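Local structure of flocculation protein FLO11 (Saccharomyces cerevisiae, 4UYT) at residues 9-14 against 37-42; 107-110 against 114-117; 99-104 against 117-122. The protein mediates homotypic yeast cell-cell adhesion in flocculation and takes part in biofilm formation, here through its N-terminal fibronectin type III-like adhesin domain. All blocks are in the same frame, centred on the assembly; numbering follows the deposited sequence.

Interaction 1 of 3, residues 9-14 against 37-42. With NA (sodium ion), chain G.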
loop_
_atom_site.group_PDB
_atom_site.type_symbol
_atom_site.label_atom_id
_atom_site.label_comp_id
_atom_site.label_asym_id
_atom_site.label_seq_id
_atom_site.Cartn_x
_atom_site.Cartn_y
_atom_site.Cartn_z
ATOM N N ASN A 9 -9.606 11.829 -11.693
ATOM C CA ASN A 9 -9.703 11.015 -12.896
ATOM C C ASN A 9 -8.410 10.264 -13.219
ATOM O O ASN A 9 -8.471 9.120 -13.597
ATOM C CB ASN A 9 -10.099 11.860 -14.091
ATOM C CG ASN A 9 -11.520 12.395 -13.997
ATOM O OD1 ASN A 9 -12.360 11.932 -13.217
ATOM N ND2 ASN A 9 -11.795 13.415 -14.791
ATOM N N SER A 10 -7.283 10.910 -13.062
ATOM C CA SER A 10 -5.981 10.336 -13.455
ATOM C C SER A 10 -5.130 10.048 -12.226
ATOM O O SER A 10 -4.630 10.952 -11.585
ATOM C CB SER A 10 -5.250 11.320 -14.345
ATOM O OG SER A 10 -3.966 10.835 -14.727
ATOM N N ILE A 11 -4.886 8.769 -11.969
ATOM C CA ILE A 11 -4.060 8.307 -10.885
ATOM C C ILE A 11 -2.842 7.705 -11.561
ATOM O O ILE A 11 -2.968 6.754 -12.325
ATOM C CB ILE A 11 -4.795 7.267 -10.021
ATOM C CG1 ILE A 11 -6.090 7.851 -9.451
ATOM C CG2 ILE A 11 -3.884 6.766 -8.930
ATOM C CD1 ILE A 11 -7.023 6.795 -8.921
ATOM N N VAL A 12 -1.673 8.265 -11.307
ATOM C CA VAL A 12 -0.484 7.939 -12.099
ATOM C C VAL A 12 0.551 7.199 -11.265
ATOM O O VAL A 12 0.974 7.679 -10.214
ATOM C CB VAL A 12 0.116 9.206 -12.693
ATOM C CG1 VAL A 12 1.279 8.873 -13.607
ATOM C CG2 VAL A 12 -0.953 9.980 -13.446
ATOM N N ASN A 13 0.987 6.044 -11.777
ATOM C CA ASN A 13 2.159 5.360 -11.261
ATOM C C ASN A 13 3.358 6.212 -11.601
ATOM O O ASN A 13 3.627 6.464 -12.775
ATOM C CB ASN A 13 2.208 3.988 -11.895
ATOM C CG ASN A 13 3.457 3.198 -11.558
ATOM O OD1 ASN A 13 4.520 3.743 -11.294
ATOM N ND2 ASN A 13 3.332 1.889 -11.585
ATOM N N GLY A 14 4.060 6.693 -10.571
ATOM C CA GLY A 14 5.127 7.654 -10.769
ATOM C C GLY A 14 6.465 7.101 -11.198
ATOM O O GLY A 14 7.374 7.876 -11.424
ATOM N N THR A 37 -6.408 2.497 -6.800
ATOM C CA THR A 37 -7.518 2.369 -7.706
ATOM C C THR A 37 -8.538 3.507 -7.668
ATOM O O THR A 37 -9.304 3.663 -8.611
ATOM C CB THR A 37 -8.239 1.036 -7.485
ATOM O OG1 THR A 37 -8.737 0.994 -6.152
ATOM C CG2 THR A 37 -7.287 -0.144 -7.731
ATOM N N SER A 38 -8.584 4.285 -6.602
ATOM C CA SER A 38 -9.391 5.493 -6.567
ATOM C C SER A 38 -8.781 6.468 -5.589
ATOM O O SER A 38 -8.174 6.076 -4.588
ATOM C CB SER A 38 -10.855 5.237 -6.193
ATOM O OG SER A 38 -10.954 4.642 -4.929
ATOM N N VAL A 39 -9.021 7.736 -5.882
ATOM C CA VAL A 39 -8.594 8.850 -5.066
ATOM C C VAL A 39 -9.716 9.867 -5.084
ATOM O O VAL A 39 -10.161 10.272 -6.151
ATOM C CB VAL A 39 -7.292 9.478 -5.606
ATOM C CG1 VAL A 39 -6.966 10.747 -4.828
ATOM C CG2 VAL A 39 -6.117 8.508 -5.581
ATOM N N SER A 40 -10.143 10.315 -3.906
ATOM C CA SER A 40 -11.121 11.373 -3.764
ATOM C C SER A 40 -10.607 12.414 -2.806
ATOM O O SER A 40 -10.180 12.116 -1.689
ATOM C CB SER A 40 -12.428 10.789 -3.223
ATOM O OG SER A 40 -13.427 11.751 -3.008
ATOM N N TRP A 41 -10.696 13.665 -3.215
ATOM C CA TRP A 41 -10.354 14.771 -2.311
ATOM C C TRP A 41 -11.472 14.970 -1.309
ATOM O O TRP A 41 -12.645 15.108 -1.707
ATOM C CB TRP A 41 -10.157 16.023 -3.142
ATOM C CG TRP A 41 -9.808 17.242 -2.333
ATOM C CD1 TRP A 41 -8.809 17.364 -1.417
ATOM C CD2 TRP A 41 -10.486 18.493 -2.380
ATOM N NE1 TRP A 41 -8.830 18.600 -0.892
ATOM C CE2 TRP A 41 -9.847 19.352 -1.448
ATOM C CE3 TRP A 41 -11.560 18.944 -3.131
ATOM C CZ2 TRP A 41 -10.175 20.695 -1.316
ATOM C CZ3 TRP A 41 -11.906 20.326 -2.960
ATOM C CH2 TRP A 41 -11.218 21.148 -2.075
ATOM N N VAL A 42 -11.095 15.044 -0.026
ATOM C CA VAL A 42 -12.045 15.236 1.060
ATOM C C VAL A 42 -12.183 16.741 1.362
ATOM O O VAL A 42 -13.275 17.307 1.222
ATOM C CB VAL A 42 -11.665 14.416 2.302
ATOM C CG1 VAL A 42 -12.761 14.528 3.337
ATOM C CG2 VAL A 42 -11.372 12.968 1.927
HETATM NA NA NA G . -11.052 6.466 -2.731
HETATM O O HOH W 1 -13.215 6.783 -1.723
#
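Ile11 and Val39 are the residues whose backbones come nearest, with their CA atoms 7.4 Å apart, too far for main-chain pairing, so the two segments meet through side chains. In this fibronectin type III-like beta domain, 37-42 is part of the long strand 32-43 of the four-stranded antiparallel sheet, while 9-14 leads into the short strand 12-13 at the edge of a three-stranded sheet. Ile11 reaches from the chain beside strand 12-13 across to strand 32-43.

Its delta methyl does nearly all the touching. With CG1 set anti to the carbonyl carbon (chi1 -58°) and the chain extended beyond it, CD1 reaches the strand and lies on the backbone, 3.6 Å from Ser38 CA and 3.8 Å from Val39 N. The same methyl meets CG2 of Val39 at 3.9 Å, the two side chains slanting across each other. CG1 of Ile11 also comes within 3.9 Å of that CG2, so the valine branch rests against both of the last two carbons of the isoleucine.

Val39 is the buried partner. Trp168, Tyr47 and Ile49 also pack on its side chain, and its backbone is hydrogen-bonded to Cys8, itself tied to Cys172 by a disulfide. Thr37 lies at the exposed margin, where the isoleucine methyl passes its carbonyl carbon.

Ser38 sends its side chain to the other side of the strand, away from Ile11, toward a sodium ion that the main-chain oxygen of Gln48, on the neighbouring strand, also binds. The serine was modelled in two conformers, and in this one OG stands 2.9 Å from the sodium, a long bond that the second conformer makes doubtful; water 1 lies 2.4 Å from the ion.

Interaction 2 of 3, residues 107-110 against 114-117. With NA (sodium ion), chain B; NA (sodium ion), chain F.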
loop_
_atom_site.group_PDB
_atom_site.type_symbol
_atom_site.label_atom_id
_atom_site.label_comp_id
_atom_site.label_asym_id
_atom_site.label_seq_id
_atom_site.Cartn_x
_atom_site.Cartn_y
_atom_site.Cartn_z
ATOM N N GLN A 107 3.332 16.976 -1.389
ATOM C CA GLN A 107 4.579 17.237 -2.110
ATOM C C GLN A 107 4.284 17.318 -3.592
ATOM O O GLN A 107 3.801 16.372 -4.193
ATOM C CB GLN A 107 5.629 16.161 -1.809
ATOM C CG GLN A 107 6.023 16.077 -0.339
ATOM C CD GLN A 107 6.246 17.431 0.288
ATOM O OE1 GLN A 107 5.427 17.893 1.142
ATOM N NE2 GLN A 107 7.324 18.104 -0.157
ATOM N N ASP A 108 4.552 18.455 -4.198
ATOM C CA ASP A 108 4.196 18.666 -5.600
ATOM C C ASP A 108 5.052 17.838 -6.562
ATOM O O ASP A 108 6.279 17.796 -6.462
ATOM C CB ASP A 108 4.385 20.129 -5.991
ATOM C CG ASP A 108 3.484 21.074 -5.258
ATOM O OD1 ASP A 108 2.374 20.681 -4.892
ATOM O OD2 ASP A 108 3.883 22.233 -5.032
ATOM N N VAL A 109 4.385 17.259 -7.544
ATOM C CA VAL A 109 5.018 16.755 -8.756
ATOM C C VAL A 109 5.254 17.900 -9.721
ATOM O O VAL A 109 6.269 17.968 -10.411
ATOM C CB VAL A 109 4.104 15.745 -9.468
ATOM C CG1 VAL A 109 4.806 15.149 -10.698
ATOM C CG2 VAL A 109 3.689 14.645 -8.523
ATOM N N ASN A 110 4.264 18.773 -9.780
ATOM C CA ASN A 110 4.215 19.916 -10.653
ATOM C C ASN A 110 3.106 20.807 -10.067
ATOM O O ASN A 110 2.595 20.548 -8.976
ATOM C CB ASN A 110 3.963 19.491 -12.093
ATOM C CG ASN A 110 2.730 18.638 -12.234
ATOM O OD1 ASN A 110 1.677 18.989 -11.718
ATOM N ND2 ASN A 110 2.857 17.484 -12.869
ATOM N N VAL A 114 0.174 16.169 -6.949
ATOM C CA VAL A 114 0.865 15.897 -5.709
ATOM C C VAL A 114 1.122 14.396 -5.599
ATOM O O VAL A 114 0.305 13.584 -6.045
ATOM C CB VAL A 114 0.090 16.389 -4.452
ATOM C CG1 VAL A 114 0.338 17.874 -4.183
ATOM C CG2 VAL A 114 -1.391 15.999 -4.519
ATOM N N TRP A 115 2.206 14.056 -4.926
ATOM C CA TRP A 115 2.564 12.702 -4.594
ATOM C C TRP A 115 1.759 12.172 -3.424
ATOM O O TRP A 115 1.564 12.829 -2.392
ATOM C CB TRP A 115 4.032 12.611 -4.193
ATOM C CG TRP A 115 5.011 12.744 -5.323
ATOM C CD1 TRP A 115 5.759 13.823 -5.641
ATOM C CD2 TRP A 115 5.369 11.715 -6.242
ATOM N NE1 TRP A 115 6.562 13.531 -6.702
ATOM C CE2 TRP A 115 6.369 12.230 -7.084
ATOM C CE3 TRP A 115 4.975 10.389 -6.405
ATOM C CZ2 TRP A 115 6.957 11.469 -8.104
ATOM C CZ3 TRP A 115 5.582 9.631 -7.389
ATOM C CH2 TRP A 115 6.564 10.179 -8.238
ATOM N N MET A 116 1.364 10.927 -3.547
ATOM C CA MET A 116 0.983 10.146 -2.396
ATOM C C MET A 116 2.130 10.126 -1.377
ATOM O O MET A 116 3.258 9.843 -1.761
ATOM C CB MET A 116 0.725 8.727 -2.865
ATOM C CG MET A 116 0.208 7.773 -1.811
ATOM S SD MET A 116 -0.011 6.124 -2.476
ATOM C CE MET A 116 1.671 5.523 -2.429
ATOM N N PRO A 117 1.865 10.351 -0.083
ATOM C CA PRO A 117 2.921 10.140 0.918
ATOM C C PRO A 117 3.147 8.648 1.056
ATOM O O PRO A 117 2.171 7.885 1.095
ATOM C CB PRO A 117 2.314 10.764 2.194
ATOM C CG PRO A 117 0.813 10.592 2.020
ATOM C CD PRO A 117 0.572 10.723 0.525
HETATM NA NA NA B . 8.674 15.002 -8.024
HETATM NA NA NA F . 7.737 19.602 -12.132
HETATM O O HOH W 2 2.911 14.255 -0.534
HETATM O O HOH W 3 8.504 16.427 -10.149
#
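A hairpin-like return brings Asp108 beside Val114, folding the loop after strand 96-104 back along strand 113-115, an outermost strand of the three-stranded sheet. The two residues form a single beta bridge, CA to CA 4.3 Å. One direct backbone hydrogen bond supports it: Trp115 N donates to Gln107 O at 2.9 Å. The partner link is opened by a water. Water 2 accepts from Gln107 N and donates to Trp115 O, filling the gap that a second main-chain bond would span.

The indole of Trp115 is the chief side-chain surface. Val109 CG2 sits over one face, 3.6 Å from the centroid of the five-membered ring and only 14° off its normal, a CH-pi contact. With CG1 of this valine anti to the backbone N (chi1 -177°), CG2 stands beside that nitrogen, on the side where the indole lies. Gln107 O lies near the ring plane at the edge, 3.5 Å from Trp115 CD1. On the strand's Val114, CG1 is approached by Asp108 OD1 at 3.5 Å.

Two sodium ions border the loop. One is 2.8 Å from Val109 O, which also accepts from water 3. The other lies in the indole plane, 2.9 Å from Trp115 NE1, and contacts water 3 as well; since an indole nitrogen normally carries a hydrogen, its role as a ligand is doubtful. The backbone of Val114 is hydrogen-bonded to that of Trp168 in the adjacent strand 166-169. The whole is an antiparallel, hairpin-like return on the outermost strand 113-115, with one direct Gln107-Trp115 backbone bond and a water inserted in place of the other.

Interaction 3 of 3, residues 99-104 against 117-122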
loop_
_atom_site.group_PDB
_atom_site.type_symbol
_atom_site.label_atom_id
_atom_site.label_comp_id
_atom_site.label_asym_id
_atom_site.label_seq_id
_atom_site.Cartn_x
_atom_site.Cartn_y
_atom_site.Cartn_z
ATOM N N ALA A 99 -7.923 -1.752 0.580
ATOM C CA ALA A 99 -8.037 -0.939 1.788
ATOM C C ALA A 99 -8.307 0.480 1.364
ATOM O O ALA A 99 -7.777 0.922 0.351
ATOM C CB ALA A 99 -6.766 -1.016 2.620
ATOM N N THR A 100 -9.087 1.183 2.171
ATOM C CA THR A 100 -9.400 2.596 1.942
ATOM C C THR A 100 -9.043 3.380 3.189
ATOM O O THR A 100 -9.400 2.990 4.299
ATOM C CB THR A 100 -10.887 2.762 1.566
ATOM O OG1 THR A 100 -11.180 2.052 0.349
ATOM C CG2 THR A 100 -11.237 4.203 1.357
ATOM N N PHE A 101 -8.329 4.475 3.017
ATOM C CA PHE A 101 -7.854 5.257 4.147
ATOM C C PHE A 101 -7.500 6.630 3.634
ATOM O O PHE A 101 -7.478 6.872 2.443
ATOM C CB PHE A 101 -6.683 4.599 4.878
ATOM C CG PHE A 101 -5.479 4.339 4.004
ATOM C CD1 PHE A 101 -5.408 3.211 3.181
ATOM C CD2 PHE A 101 -4.401 5.201 4.017
ATOM C CE1 PHE A 101 -4.318 2.976 2.386
ATOM C CE2 PHE A 101 -3.290 4.947 3.228
ATOM C CZ PHE A 101 -3.261 3.839 2.411
ATOM N N GLU A 102 -7.259 7.552 4.576
ATOM C CA GLU A 102 -6.964 8.931 4.233
ATOM C C GLU A 102 -5.460 9.237 4.365
ATOM O O GLU A 102 -4.768 8.769 5.264
ATOM C CB GLU A 102 -7.790 9.892 5.081
ATOM C CG GLU A 102 -9.256 9.859 4.703
ATOM C CD GLU A 102 -10.109 10.749 5.593
ATOM O OE1 GLU A 102 -9.875 10.848 6.804
ATOM O OE2 GLU A 102 -11.052 11.332 5.093
ATOM N N VAL A 103 -5.009 10.088 3.444
ATOM C CA VAL A 103 -3.646 10.574 3.438
ATOM C C VAL A 103 -3.672 12.082 3.278
ATOM O O VAL A 103 -4.594 12.640 2.686
ATOM C CB VAL A 103 -2.798 9.942 2.318
ATOM C CG1 VAL A 103 -2.700 8.440 2.507
ATOM C CG2 VAL A 103 -3.339 10.291 0.937
ATOM N N TYR A 104 -2.605 12.717 3.748
ATOM C CA TYR A 104 -2.340 14.096 3.435
ATOM C C TYR A 104 -1.275 14.106 2.339
ATOM O O TYR A 104 -0.151 13.637 2.542
ATOM C CB TYR A 104 -1.797 14.854 4.655
ATOM C CG TYR A 104 -2.594 14.747 5.925
ATOM C CD1 TYR A 104 -3.981 14.850 5.952
ATOM C CD2 TYR A 104 -1.923 14.591 7.147
ATOM C CE1 TYR A 104 -4.694 14.790 7.133
ATOM C CE2 TYR A 104 -2.632 14.517 8.328
ATOM C CZ TYR A 104 -4.008 14.620 8.327
ATOM O OH TYR A 104 -4.663 14.557 9.521
ATOM N N PRO A 117 1.865 10.351 -0.083
ATOM C CA PRO A 117 2.921 10.140 0.918
ATOM C C PRO A 117 3.147 8.648 1.056
ATOM O O PRO A 117 2.171 7.885 1.095
ATOM C CB PRO A 117 2.314 10.764 2.194
ATOM C CG PRO A 117 0.813 10.592 2.020
ATOM C CD PRO A 117 0.572 10.723 0.525
ATOM N N ASN A 118 4.395 8.217 1.137
ATOM C CA ASN A 118 4.690 6.803 1.136
ATOM C C ASN A 118 4.396 6.186 2.497
ATOM O O ASN A 118 4.400 6.824 3.538
ATOM C CB ASN A 118 6.121 6.590 0.671
ATOM C CG ASN A 118 6.282 6.928 -0.789
ATOM O OD1 ASN A 118 7.202 7.711 -1.176
ATOM N ND2 ASN A 118 5.439 6.409 -1.610
ATOM N N PHE A 119 4.174 4.893 2.456
ATOM C CA PHE A 119 3.804 4.134 3.630
ATOM C C PHE A 119 4.362 2.725 3.465
ATOM O O PHE A 119 4.941 2.373 2.439
ATOM C CB PHE A 119 2.267 4.151 3.848
ATOM C CG PHE A 119 1.477 3.642 2.661
ATOM C CD1 PHE A 119 1.264 2.301 2.475
ATOM C CD2 PHE A 119 0.944 4.515 1.730
ATOM C CE1 PHE A 119 0.556 1.831 1.372
ATOM C CE2 PHE A 119 0.225 4.066 0.633
ATOM C CZ PHE A 119 0.036 2.713 0.476
ATOM N N GLN A 120 4.155 1.915 4.496
ATOM C CA GLN A 120 4.536 0.518 4.455
ATOM C C GLN A 120 3.362 -0.331 4.852
ATOM O O GLN A 120 2.441 0.117 5.539
ATOM C CB GLN A 120 5.739 0.233 5.356
ATOM C CG GLN A 120 6.923 1.141 5.085
ATOM C CD GLN A 120 6.764 2.482 5.757
ATOM O OE1 GLN A 120 6.443 2.545 6.939
ATOM N NE2 GLN A 120 6.959 3.571 5.003
ATOM N N ILE A 121 3.413 -1.580 4.412
ATOM C CA ILE A 121 2.451 -2.575 4.815
ATOM C C ILE A 121 3.219 -3.677 5.537
ATOM O O ILE A 121 4.138 -4.279 4.957
ATOM C CB ILE A 121 1.636 -3.117 3.628
ATOM C CG1 ILE A 121 0.997 -1.966 2.832
ATOM C CG2 ILE A 121 0.582 -4.086 4.147
ATOM C CD1 ILE A 121 0.118 -2.418 1.689
ATOM N N GLN A 122 2.845 -3.903 6.798
ATOM C CA GLN A 122 3.535 -4.839 7.664
ATOM C C GLN A 122 2.714 -6.114 7.699
ATOM O O GLN A 122 1.573 -6.131 8.176
ATOM C CB GLN A 122 3.678 -4.231 9.054
ATOM C CG GLN A 122 4.359 -5.097 10.091
ATOM C CD GLN A 122 4.253 -4.481 11.474
ATOM O OE1 GLN A 122 4.657 -3.349 11.691
ATOM N NE2 GLN A 122 3.667 -5.214 12.399
#
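Phe101 pushes its ring edge at the face of Phe119, and this pair, together with Val103 against Pro117, makes up the tightly packed part of the contact. The phenylalanine planes stand at 89°, with the centroids 5.4 Å apart, a T-shaped pair. The atom that leads is CZ of Phe101, which comes within 3.9 Å of CE2 and 4.0 Å of CZ of Phe119; it is therefore offset toward the rim and does not stand over the ring centre. Both phenylalanines hold CG between the backbone N and the carbonyl carbon (chi1 58° in Phe101 and 56° in Phe119), which turns the two rings in toward each other from facing chains.

Phe101 lies on strand 96-104 of the four-stranded sheet, while Phe119 sits just before strand 120-125 of the five-stranded one, facing it in the fibronectin type III-like domain. Ile69 touches both rings, with Ile49 packed on Phe101 and Leu34 on Phe119.

The packing stays close toward the other end. Val103, also buried, meets the ring of Pro117 by its branching carbon, CB, 3.7 Å from the proline CG, and its CG2 lies 4.0 Å from the proline CD. Pro117 also comes up against a carbonyl: its CG is 3.2 Å from Tyr104 O. The looser side is marked by the side chain of Tyr104, which leads away from 117-122 to lie on Pro75 and Thr46, partly open to solvent.

How the interactions relate
Interaction 3 is the buried contact, aromatic and aliphatic, near the centre of the chain; interaction 2 is a surface contact built from a backbone bond, waters and an indole face, and interaction 1 is intermediate, an aliphatic side chain laid on a strand backbone and on Val39. Interactions 1 and 3 each use a strand of the four-stranded sheet, 32-43 and 96-104, interaction 1 toward the three-stranded sheet, interaction 3 toward the five-stranded one. Interactions 1 and 2 share the three-stranded sheet, approaching its two outermost strands, and they meet where Gly14 CA packs on Trp115 CH2. Pro117 belongs to both interactions 2 and 3, linking strand 113-115 to the approach to strand 120-125.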